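Long-range contact in viral structural protein 4 (Bombyx mori cytoplasmic polyhedrosis virus, PDB 6TZ0), which binds GTP and accompanies the viral RNA-dependent RNA polymerase inside the capsid, where it probably works as an NTPase that assists transcription: residues Phe362-Ser374 against Pro547-Trp559. Residues are numbered along the deposited sequence; the frame is centred on the assembly and turned at random.
Sequences FLSTYAEQLSLAS and PFEMLESIRRWKW
Helices 362–374 and 547–556 run almost parallel, their axes 10.7 Å apart and inclined by 4°, with Phe362 beside Pro547 at one end and Ser374 beside Trp559, on the chain after the second helix, at the other. A chi1 of 173° swings the Phe362 ring away from its backbone N and across the gap. Pro547 CB lies over one face in a CH-pi contact, 3.7 Å from the Phe362 ring centroid, while Leu551 CG meets the ring edge. Met550 bends at chi3 and serves two rings: its sulfur lies at the edge of Phe362 and above the face of Tyr366, with SD 4.7 Å from the Tyr366 ring centroid. The Tyr366 edge meets the backbone of the other helix, CE1 lying 3.2 Å from Met550 O. Ile554 is a knob in the hole formed by Tyr366, Gln369, Leu370 and Ala373; its CD1 reaches Tyr366 CE1 at 3.5 Å. Beyond the helix end, the chain brings the Trp559 indole against the last turn of 362–374. Ala373 O sits over one indole face, 3.3 Å from Trp559 CD2, and Trp557 covers the opposite face. Trp559 NE1 makes a weak hydrogen bond, 3.4 Å, to Ile554 O in the preceding helix. Glu549 forms a salt bridge with Arg377 of the polymerase chain. Apolar, CH-pi and Met-aromatic contacts thus join the helix following the GTP-binding P-loop to the C-terminal helix.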
ATOM      1  N   PHE B 362      24.607  27.484  20.706  1.00 27.73           N
ATOM      2  CA  PHE B 362      23.929  28.001  19.525  1.00 27.73           C
ATOM      3  C   PHE B 362      22.419  27.984  19.686  1.00 27.73           C
ATOM      4  O   PHE B 362      21.751  28.955  19.317  1.00 27.73           O
ATOM      5  CB  PHE B 362      24.318  27.222  18.271  1.00 27.73           C
ATOM      6  CG  PHE B 362      23.511  27.610  17.067  1.00 27.73           C
ATOM      7  CD1 PHE B 362      23.684  28.840  16.470  1.00 27.73           C
ATOM      8  CD2 PHE B 362      22.562  26.749  16.545  1.00 27.73           C
ATOM      9  CE1 PHE B 362      22.929  29.203  15.383  1.00 27.73           C
ATOM     10  CE2 PHE B 362      21.807  27.110  15.457  1.00 27.73           C
ATOM     11  CZ  PHE B 362      21.992  28.337  14.877  1.00 27.73           C
ATOM     12  N   LEU B 363      21.858  26.889  20.204  1.00 29.80           N
ATOM     13  CA  LEU B 363      20.407  26.766  20.218  1.00 29.80           C
ATOM     14  C   LEU B 363      19.740  27.678  21.240  1.00 29.80           C
ATOM     15  O   LEU B 363      18.559  27.996  21.072  1.00 29.80           O
ATOM     16  CB  LEU B 363      20.012  25.310  20.437  1.00 29.80           C
ATOM     17  CG  LEU B 363      20.238  24.424  19.214  1.00 29.80           C
ATOM     18  CD1 LEU B 363      20.052  22.968  19.541  1.00 29.80           C
ATOM     19  CD2 LEU B 363      19.281  24.832  18.121  1.00 29.80           C
ATOM     20  N   SER B 364      20.476  28.168  22.242  1.00 30.83           N
ATOM     21  CA  SER B 364      19.937  29.210  23.110  1.00 30.83           C
ATOM     22  C   SER B 364      19.719  30.513  22.344  1.00 30.83           C
ATOM     23  O   SER B 364      18.654  31.138  22.443  1.00 30.83           O
ATOM     24  CB  SER B 364      20.873  29.431  24.292  1.00 30.83           C
ATOM     25  OG  SER B 364      22.106  29.966  23.857  1.00 30.83           O
ATOM     26  N   THR B 365      20.712  30.926  21.555  1.00 31.06           N
ATOM     27  CA  THR B 365      20.581  32.124  20.733  1.00 31.06           C
ATOM     28  C   THR B 365      19.537  31.931  19.640  1.00 31.06           C
ATOM     29  O   THR B 365      18.804  32.867  19.301  1.00 31.06           O
ATOM     30  CB  THR B 365      21.945  32.474  20.136  1.00 31.06           C
ATOM     31  OG1 THR B 365      22.897  32.619  21.194  1.00 31.06           O
ATOM     32  CG2 THR B 365      21.900  33.772  19.352  1.00 31.06           C
ATOM     33  N   TYR B 366      19.445  30.715  19.100  1.00 29.12           N
ATOM     34  CA  TYR B 366      18.413  30.398  18.118  1.00 29.12           C
ATOM     35  C   TYR B 366      17.017  30.535  18.714  1.00 29.12           C
ATOM     36  O   TYR B 366      16.112  31.082  18.073  1.00 29.12           O
ATOM     37  CB  TYR B 366      18.627  28.983  17.580  1.00 29.12           C
ATOM     38  CG  TYR B 366      17.620  28.542  16.541  1.00 29.12           C
ATOM     39  CD1 TYR B 366      17.733  28.940  15.220  1.00 29.12           C
ATOM     40  CD2 TYR B 366      16.559  27.719  16.884  1.00 29.12           C
ATOM     41  CE1 TYR B 366      16.816  28.532  14.276  1.00 29.12           C
ATOM     42  CE2 TYR B 366      15.635  27.320  15.950  1.00 29.12           C
ATOM     43  CZ  TYR B 366      15.763  27.732  14.651  1.00 29.12           C
ATOM     44  OH  TYR B 366      14.842  27.324  13.718  1.00 29.12           O
ATOM     45  N   ALA B 367      16.834  30.068  19.954  1.00 31.16           N
ATOM     46  CA  ALA B 367      15.540  30.184  20.615  1.00 31.16           C
ATOM     47  C   ALA B 367      15.198  31.637  20.920  1.00 31.16           C
ATOM     48  O   ALA B 367      14.036  32.045  20.785  1.00 31.16           O
ATOM     49  CB  ALA B 367      15.537  29.349  21.891  1.00 31.16           C
ATOM     50  N   GLU B 368      16.202  32.436  21.301  1.00 34.21           N
ATOM     51  CA  GLU B 368      15.972  33.863  21.526  1.00 34.21           C
ATOM     52  C   GLU B 368      15.561  34.579  20.245  1.00 34.21           C
ATOM     53  O   GLU B 368      14.617  35.381  20.248  1.00 34.21           O
ATOM     54  CB  GLU B 368      17.225  34.512  22.101  1.00 34.21           C
ATOM     55  CG  GLU B 368      17.569  34.069  23.497  1.00 34.21           C
ATOM     56  CD  GLU B 368      18.881  34.654  23.963  1.00 34.21           C
ATOM     57  OE1 GLU B 368      19.564  35.296  23.139  1.00 34.21           O
ATOM     58  OE2 GLU B 368      19.236  34.469  25.146  1.00 34.21           O
ATOM     59  N   GLN B 369      16.250  34.293  19.137  1.00 33.82           N
ATOM     60  CA  GLN B 369      15.926  34.942  17.870  1.00 33.82           C
ATOM     61  C   GLN B 369      14.575  34.498  17.339  1.00 33.82           C
ATOM     62  O   GLN B 369      13.876  35.288  16.699  1.00 33.82           O
ATOM     63  CB  GLN B 369      17.006  34.661  16.829  1.00 33.82           C
ATOM     64  CG  GLN B 369      18.344  35.270  17.154  1.00 33.82           C
ATOM     65  CD  GLN B 369      18.296  36.772  17.173  1.00 33.82           C
ATOM     66  OE1 GLN B 369      17.653  37.394  16.329  1.00 33.82           O
ATOM     67  NE2 GLN B 369      18.968  37.373  18.147  1.00 33.82           N
ATOM     68  N   LEU B 370      14.181  33.259  17.618  1.00 31.96           N
ATOM     69  CA  LEU B 370      12.871  32.797  17.183  1.00 31.96           C
ATOM     70  C   LEU B 370      11.765  33.430  18.014  1.00 31.96           C
ATOM     71  O   LEU B 370      10.690  33.740  17.488  1.00 31.96           O
ATOM     72  CB  LEU B 370      12.810  31.275  17.259  1.00 31.96           C
ATOM     73  CG  LEU B 370      11.552  30.628  16.698  1.00 31.96           C
ATOM     74  CD1 LEU B 370      11.435  30.967  15.237  1.00 31.96           C
ATOM     75  CD2 LEU B 370      11.614  29.136  16.897  1.00 31.96           C
ATOM     76  N   SER B 371      12.014  33.642  19.313  1.00 33.76           N
ATOM     77  CA  SER B 371      11.060  34.375  20.141  1.00 33.76           C
ATOM     78  C   SER B 371      10.915  35.819  19.681  1.00 33.76           C
ATOM     79  O   SER B 371       9.810  36.371  19.690  1.00 33.76           O
ATOM     80  CB  SER B 371      11.495  34.347  21.604  1.00 33.76           C
ATOM     81  OG  SER B 371      11.478  33.036  22.124  1.00 33.76           O
ATOM     82  N   LEU B 372      12.019  36.450  19.281  1.00 34.61           N
ATOM     83  CA  LEU B 372      11.939  37.847  18.866  1.00 34.61           C
ATOM     84  C   LEU B 372      11.277  37.995  17.502  1.00 34.61           C
ATOM     85  O   LEU B 372      10.465  38.903  17.301  1.00 34.61           O
ATOM     86  CB  LEU B 372      13.326  38.479  18.860  1.00 34.61           C
ATOM     87  CG  LEU B 372      13.945  38.652  20.241  1.00 34.61           C
ATOM     88  CD1 LEU B 372      15.350  39.208  20.123  1.00 34.61           C
ATOM     89  CD2 LEU B 372      13.073  39.546  21.099  1.00 34.61           C
ATOM     90  N   ALA B 373      11.604  37.120  16.554  1.00 35.18           N
ATOM     91  CA  ALA B 373      10.997  37.208  15.234  1.00 35.18           C
ATOM     92  C   ALA B 373       9.577  36.669  15.203  1.00 35.18           C
ATOM     93  O   ALA B 373       8.825  36.995  14.281  1.00 35.18           O
ATOM     94  CB  ALA B 373      11.845  36.456  14.210  1.00 35.18           C
ATOM     95  N   SER B 374       9.194  35.862  16.187  1.00 34.39           N
ATOM     96  CA  SER B 374       7.891  35.217  16.217  1.00 34.39           C
ATOM     97  C   SER B 374       6.903  35.899  17.150  1.00 34.39           C
ATOM     98  O   SER B 374       5.712  35.966  16.836  1.00 34.39           O
ATOM     99  CB  SER B 374       8.051  33.756  16.635  1.00 34.39           C
ATOM    100  OG  SER B 374       6.788  33.132  16.749  1.00 34.39           O
ATOM    101  N   PRO B 547      24.750  25.911  11.581  1.00 24.60           N
ATOM    102  CA  PRO B 547      24.144  27.051  12.296  1.00 24.60           C
ATOM    103  C   PRO B 547      23.783  28.259  11.441  1.00 24.60           C
ATOM    104  O   PRO B 547      22.749  28.894  11.707  1.00 24.60           O
ATOM    105  CB  PRO B 547      25.217  27.401  13.333  1.00 24.60           C
ATOM    106  CG  PRO B 547      25.874  26.137  13.610  1.00 24.60           C
ATOM    107  CD  PRO B 547      25.924  25.402  12.317  1.00 24.60           C
ATOM    108  N   PHE B 548      24.583  28.604  10.428  1.00 24.68           N
ATOM    109  CA  PHE B 548      24.236  29.765   9.612  1.00 24.68           C
ATOM    110  C   PHE B 548      23.005  29.482   8.765  1.00 24.68           C
ATOM    111  O   PHE B 548      22.261  30.405   8.429  1.00 24.68           O
ATOM    112  CB  PHE B 548      25.421  30.198   8.735  1.00 24.68           C
ATOM    113  CG  PHE B 548      25.653  29.334   7.524  1.00 24.68           C
ATOM    114  CD1 PHE B 548      26.330  28.136   7.629  1.00 24.68           C
ATOM    115  CD2 PHE B 548      25.248  29.757   6.267  1.00 24.68           C
ATOM    116  CE1 PHE B 548      26.543  27.355   6.518  1.00 24.68           C
ATOM    117  CE2 PHE B 548      25.464  28.978   5.153  1.00 24.68           C
ATOM    118  CZ  PHE B 548      26.114  27.783   5.278  1.00 24.68           C
ATOM    119  N   GLU B 549      22.751  28.208   8.467  1.00 25.81           N
ATOM    120  CA  GLU B 549      21.526  27.823   7.778  1.00 25.81           C
ATOM    121  C   GLU B 549      20.304  27.995   8.674  1.00 25.81           C
ATOM    122  O   GLU B 549      19.249  28.445   8.213  1.00 25.81           O
ATOM    123  CB  GLU B 549      21.655  26.385   7.289  1.00 25.81           C
ATOM    124  CG  GLU B 549      22.724  26.230   6.232  1.00 25.81           C
ATOM    125  CD  GLU B 549      22.929  24.799   5.790  1.00 25.81           C
ATOM    126  OE1 GLU B 549      22.410  23.881   6.451  1.00 25.81           O
ATOM    127  OE2 GLU B 549      23.595  24.590   4.759  1.00 25.81           O
ATOM    128  N   MET B 550      20.432  27.662   9.961  1.00 26.40           N
ATOM    129  CA  MET B 550      19.339  27.889  10.900  1.00 26.40           C
ATOM    130  C   MET B 550      19.101  29.365  11.171  1.00 26.40           C
ATOM    131  O   MET B 550      17.980  29.747  11.514  1.00 26.40           O
ATOM    132  CB  MET B 550      19.586  27.152  12.214  1.00 26.40           C
ATOM    133  CG  MET B 550      19.082  25.734  12.196  1.00 26.40           C
ATOM    134  SD  MET B 550      19.350  24.772  13.687  1.00 26.40           S
ATOM    135  CE  MET B 550      21.026  24.268  13.362  1.00 26.40           C
ATOM    136  N   LEU B 551      20.121  30.208  11.038  1.00 26.79           N
ATOM    137  CA  LEU B 551      19.847  31.636  11.156  1.00 26.79           C
ATOM    138  C   LEU B 551      19.233  32.199   9.876  1.00 26.79           C
ATOM    139  O   LEU B 551      18.343  33.064   9.929  1.00 26.79           O
ATOM    140  CB  LEU B 551      21.123  32.387  11.522  1.00 26.79           C
ATOM    141  CG  LEU B 551      21.682  32.024  12.893  1.00 26.79           C
ATOM    142  CD1 LEU B 551      22.979  32.754  13.169  1.00 26.79           C
ATOM    143  CD2 LEU B 551      20.658  32.307  13.977  1.00 26.79           C
ATOM    144  N   GLU B 552      19.688  31.707   8.723  1.00 29.83           N
ATOM    145  CA  GLU B 552      19.160  32.153   7.442  1.00 29.83           C
ATOM    146  C   GLU B 552      17.708  31.737   7.268  1.00 29.83           C
ATOM    147  O   GLU B 552      16.943  32.433   6.591  1.00 29.83           O
ATOM    148  CB  GLU B 552      20.031  31.590   6.319  1.00 29.83           C
ATOM    149  CG  GLU B 552      19.725  32.107   4.928  1.00 29.83           C
ATOM    150  CD  GLU B 552      20.070  33.575   4.762  1.00 29.83           C
ATOM    151  OE1 GLU B 552      20.978  34.060   5.469  1.00 29.83           O
ATOM    152  OE2 GLU B 552      19.431  34.247   3.924  1.00 29.83           O
ATOM    153  N   SER B 553      17.316  30.625   7.893  1.00 28.53           N
ATOM    154  CA  SER B 553      15.922  30.200   7.889  1.00 28.53           C
ATOM    155  C   SER B 553      15.016  31.215   8.575  1.00 28.53           C
ATOM    156  O   SER B 553      13.914  31.493   8.090  1.00 28.53           O
ATOM    157  CB  SER B 553      15.800  28.843   8.571  1.00 28.53           C
ATOM    158  OG  SER B 553      14.447  28.457   8.671  1.00 28.53           O
ATOM    159  N   ILE B 554      15.456  31.773   9.705  1.00 29.42           N
ATOM    160  CA  ILE B 554      14.657  32.787  10.387  1.00 29.42           C
ATOM    161  C   ILE B 554      14.654  34.085   9.590  1.00 29.42           C
ATOM    162  O   ILE B 554      13.619  34.753   9.477  1.00 29.42           O
ATOM    163  CB  ILE B 554      15.168  32.998  11.825  1.00 29.42           C
ATOM    164  CG1 ILE B 554      14.970  31.744  12.663  1.00 29.42           C
ATOM    165  CG2 ILE B 554      14.474  34.160  12.515  1.00 29.42           C
ATOM    166  CD1 ILE B 554      15.615  31.861  14.008  1.00 29.42           C
ATOM    167  N   ARG B 555      15.793  34.441   8.987  1.00 30.51           N
ATOM    168  CA  ARG B 555      15.835  35.693   8.230  1.00 30.51           C
ATOM    169  C   ARG B 555      15.024  35.639   6.939  1.00 30.51           C
ATOM    170  O   ARG B 555      14.544  36.678   6.478  1.00 30.51           O
ATOM    171  CB  ARG B 555      17.272  36.093   7.919  1.00 30.51           C
ATOM    172  CG  ARG B 555      18.034  36.583   9.119  1.00 30.51           C
ATOM    173  CD  ARG B 555      19.426  37.038   8.738  1.00 30.51           C
ATOM    174  NE  ARG B 555      19.405  38.232   7.896  1.00 30.51           N
ATOM    175  CZ  ARG B 555      19.757  38.255   6.613  1.00 30.51           C
ATOM    176  NH1 ARG B 555      20.160  37.143   6.013  1.00 30.51           N
ATOM    177  NH2 ARG B 555      19.708  39.387   5.929  1.00 30.51           N
ATOM    178  N   ARG B 556      14.848  34.465   6.340  1.00 30.46           N
ATOM    179  CA  ARG B 556      14.129  34.412   5.074  1.00 30.46           C
ATOM    180  C   ARG B 556      12.626  34.236   5.222  1.00 30.46           C
ATOM    181  O   ARG B 556      11.897  34.444   4.249  1.00 30.46           O
ATOM    182  CB  ARG B 556      14.671  33.288   4.191  1.00 30.46           C
ATOM    183  CG  ARG B 556      16.045  33.566   3.650  1.00 30.46           C
ATOM    184  CD  ARG B 556      16.464  32.512   2.662  1.00 30.46           C
ATOM    185  NE  ARG B 556      17.806  32.774   2.157  1.00 30.46           N
ATOM    186  CZ  ARG B 556      18.415  32.035   1.243  1.00 30.46           C
ATOM    187  NH1 ARG B 556      17.796  30.994   0.714  1.00 30.46           N
ATOM    188  NH2 ARG B 556      19.638  32.350   0.847  1.00 30.46           N
ATOM    189  N   TRP B 557      12.147  33.852   6.398  1.00 31.76           N
ATOM    190  CA  TRP B 557      10.723  33.641   6.606  1.00 31.76           C
ATOM    191  C   TRP B 557      10.026  34.987   6.717  1.00 31.76           C
ATOM    192  O   TRP B 557      10.427  35.832   7.521  1.00 31.76           O
ATOM    193  CB  TRP B 557      10.497  32.810   7.867  1.00 31.76           C
ATOM    194  CG  TRP B 557       9.092  32.363   8.090  1.00 31.76           C
ATOM    195  CD1 TRP B 557       8.190  32.911   8.944  1.00 31.76           C
ATOM    196  CD2 TRP B 557       8.433  31.256   7.468  1.00 31.76           C
ATOM    197  NE1 TRP B 557       7.007  32.225   8.887  1.00 31.76           N
ATOM    198  CE2 TRP B 557       7.129  31.204   7.985  1.00 31.76           C
ATOM    199  CE3 TRP B 557       8.815  30.310   6.515  1.00 31.76           C
ATOM    200  CZ2 TRP B 557       6.206  30.245   7.585  1.00 31.76           C
ATOM    201  CZ3 TRP B 557       7.899  29.356   6.123  1.00 31.76           C
ATOM    202  CH2 TRP B 557       6.610  29.330   6.658  1.00 31.76           C
ATOM    203  N   LYS B 558       9.002  35.202   5.898  1.00 35.92           N
ATOM    204  CA  LYS B 558       8.240  36.440   5.982  1.00 35.92           C
ATOM    205  C   LYS B 558       7.264  36.347   7.151  1.00 35.92           C
ATOM    206  O   LYS B 558       6.432  35.438   7.218  1.00 35.92           O
ATOM    207  CB  LYS B 558       7.553  36.751   4.648  1.00 35.92           C
ATOM    208  CG  LYS B 558       6.607  35.708   4.070  1.00 35.92           C
ATOM    209  CD  LYS B 558       6.115  36.130   2.698  1.00 35.92           C
ATOM    210  CE  LYS B 558       5.183  37.326   2.788  1.00 35.92           C
ATOM    211  NZ  LYS B 558       4.622  37.701   1.463  1.00 35.92           N
ATOM    212  N   TRP B 559       7.405  37.255   8.108  1.00 36.80           N
ATOM    213  CA  TRP B 559       6.653  37.154   9.342  1.00 36.80           C
ATOM    214  C   TRP B 559       5.374  37.980   9.258  1.00 36.80           C
ATOM    215  O   TRP B 559       5.097  38.640   8.255  1.00 36.80           O
ATOM    216  CB  TRP B 559       7.509  37.585  10.527  1.00 36.80           C
ATOM    217  CG  TRP B 559       8.643  36.663  10.807  1.00 36.80           C
ATOM    218  CD1 TRP B 559       9.951  36.860  10.496  1.00 36.80           C
ATOM    219  CD2 TRP B 559       8.569  35.379  11.432  1.00 36.80           C
ATOM    220  NE1 TRP B 559      10.702  35.789  10.903  1.00 36.80           N
ATOM    221  CE2 TRP B 559       9.875  34.863  11.480  1.00 36.80           C
ATOM    222  CE3 TRP B 559       7.524  34.619  11.967  1.00 36.80           C
ATOM    223  CZ2 TRP B 559      10.167  33.623  12.036  1.00 36.80           C
ATOM    224  CZ3 TRP B 559       7.816  33.387  12.516  1.00 36.80           C
ATOM    225  CH2 TRP B 559       9.126  32.902  12.547  1.00 36.80           C
TER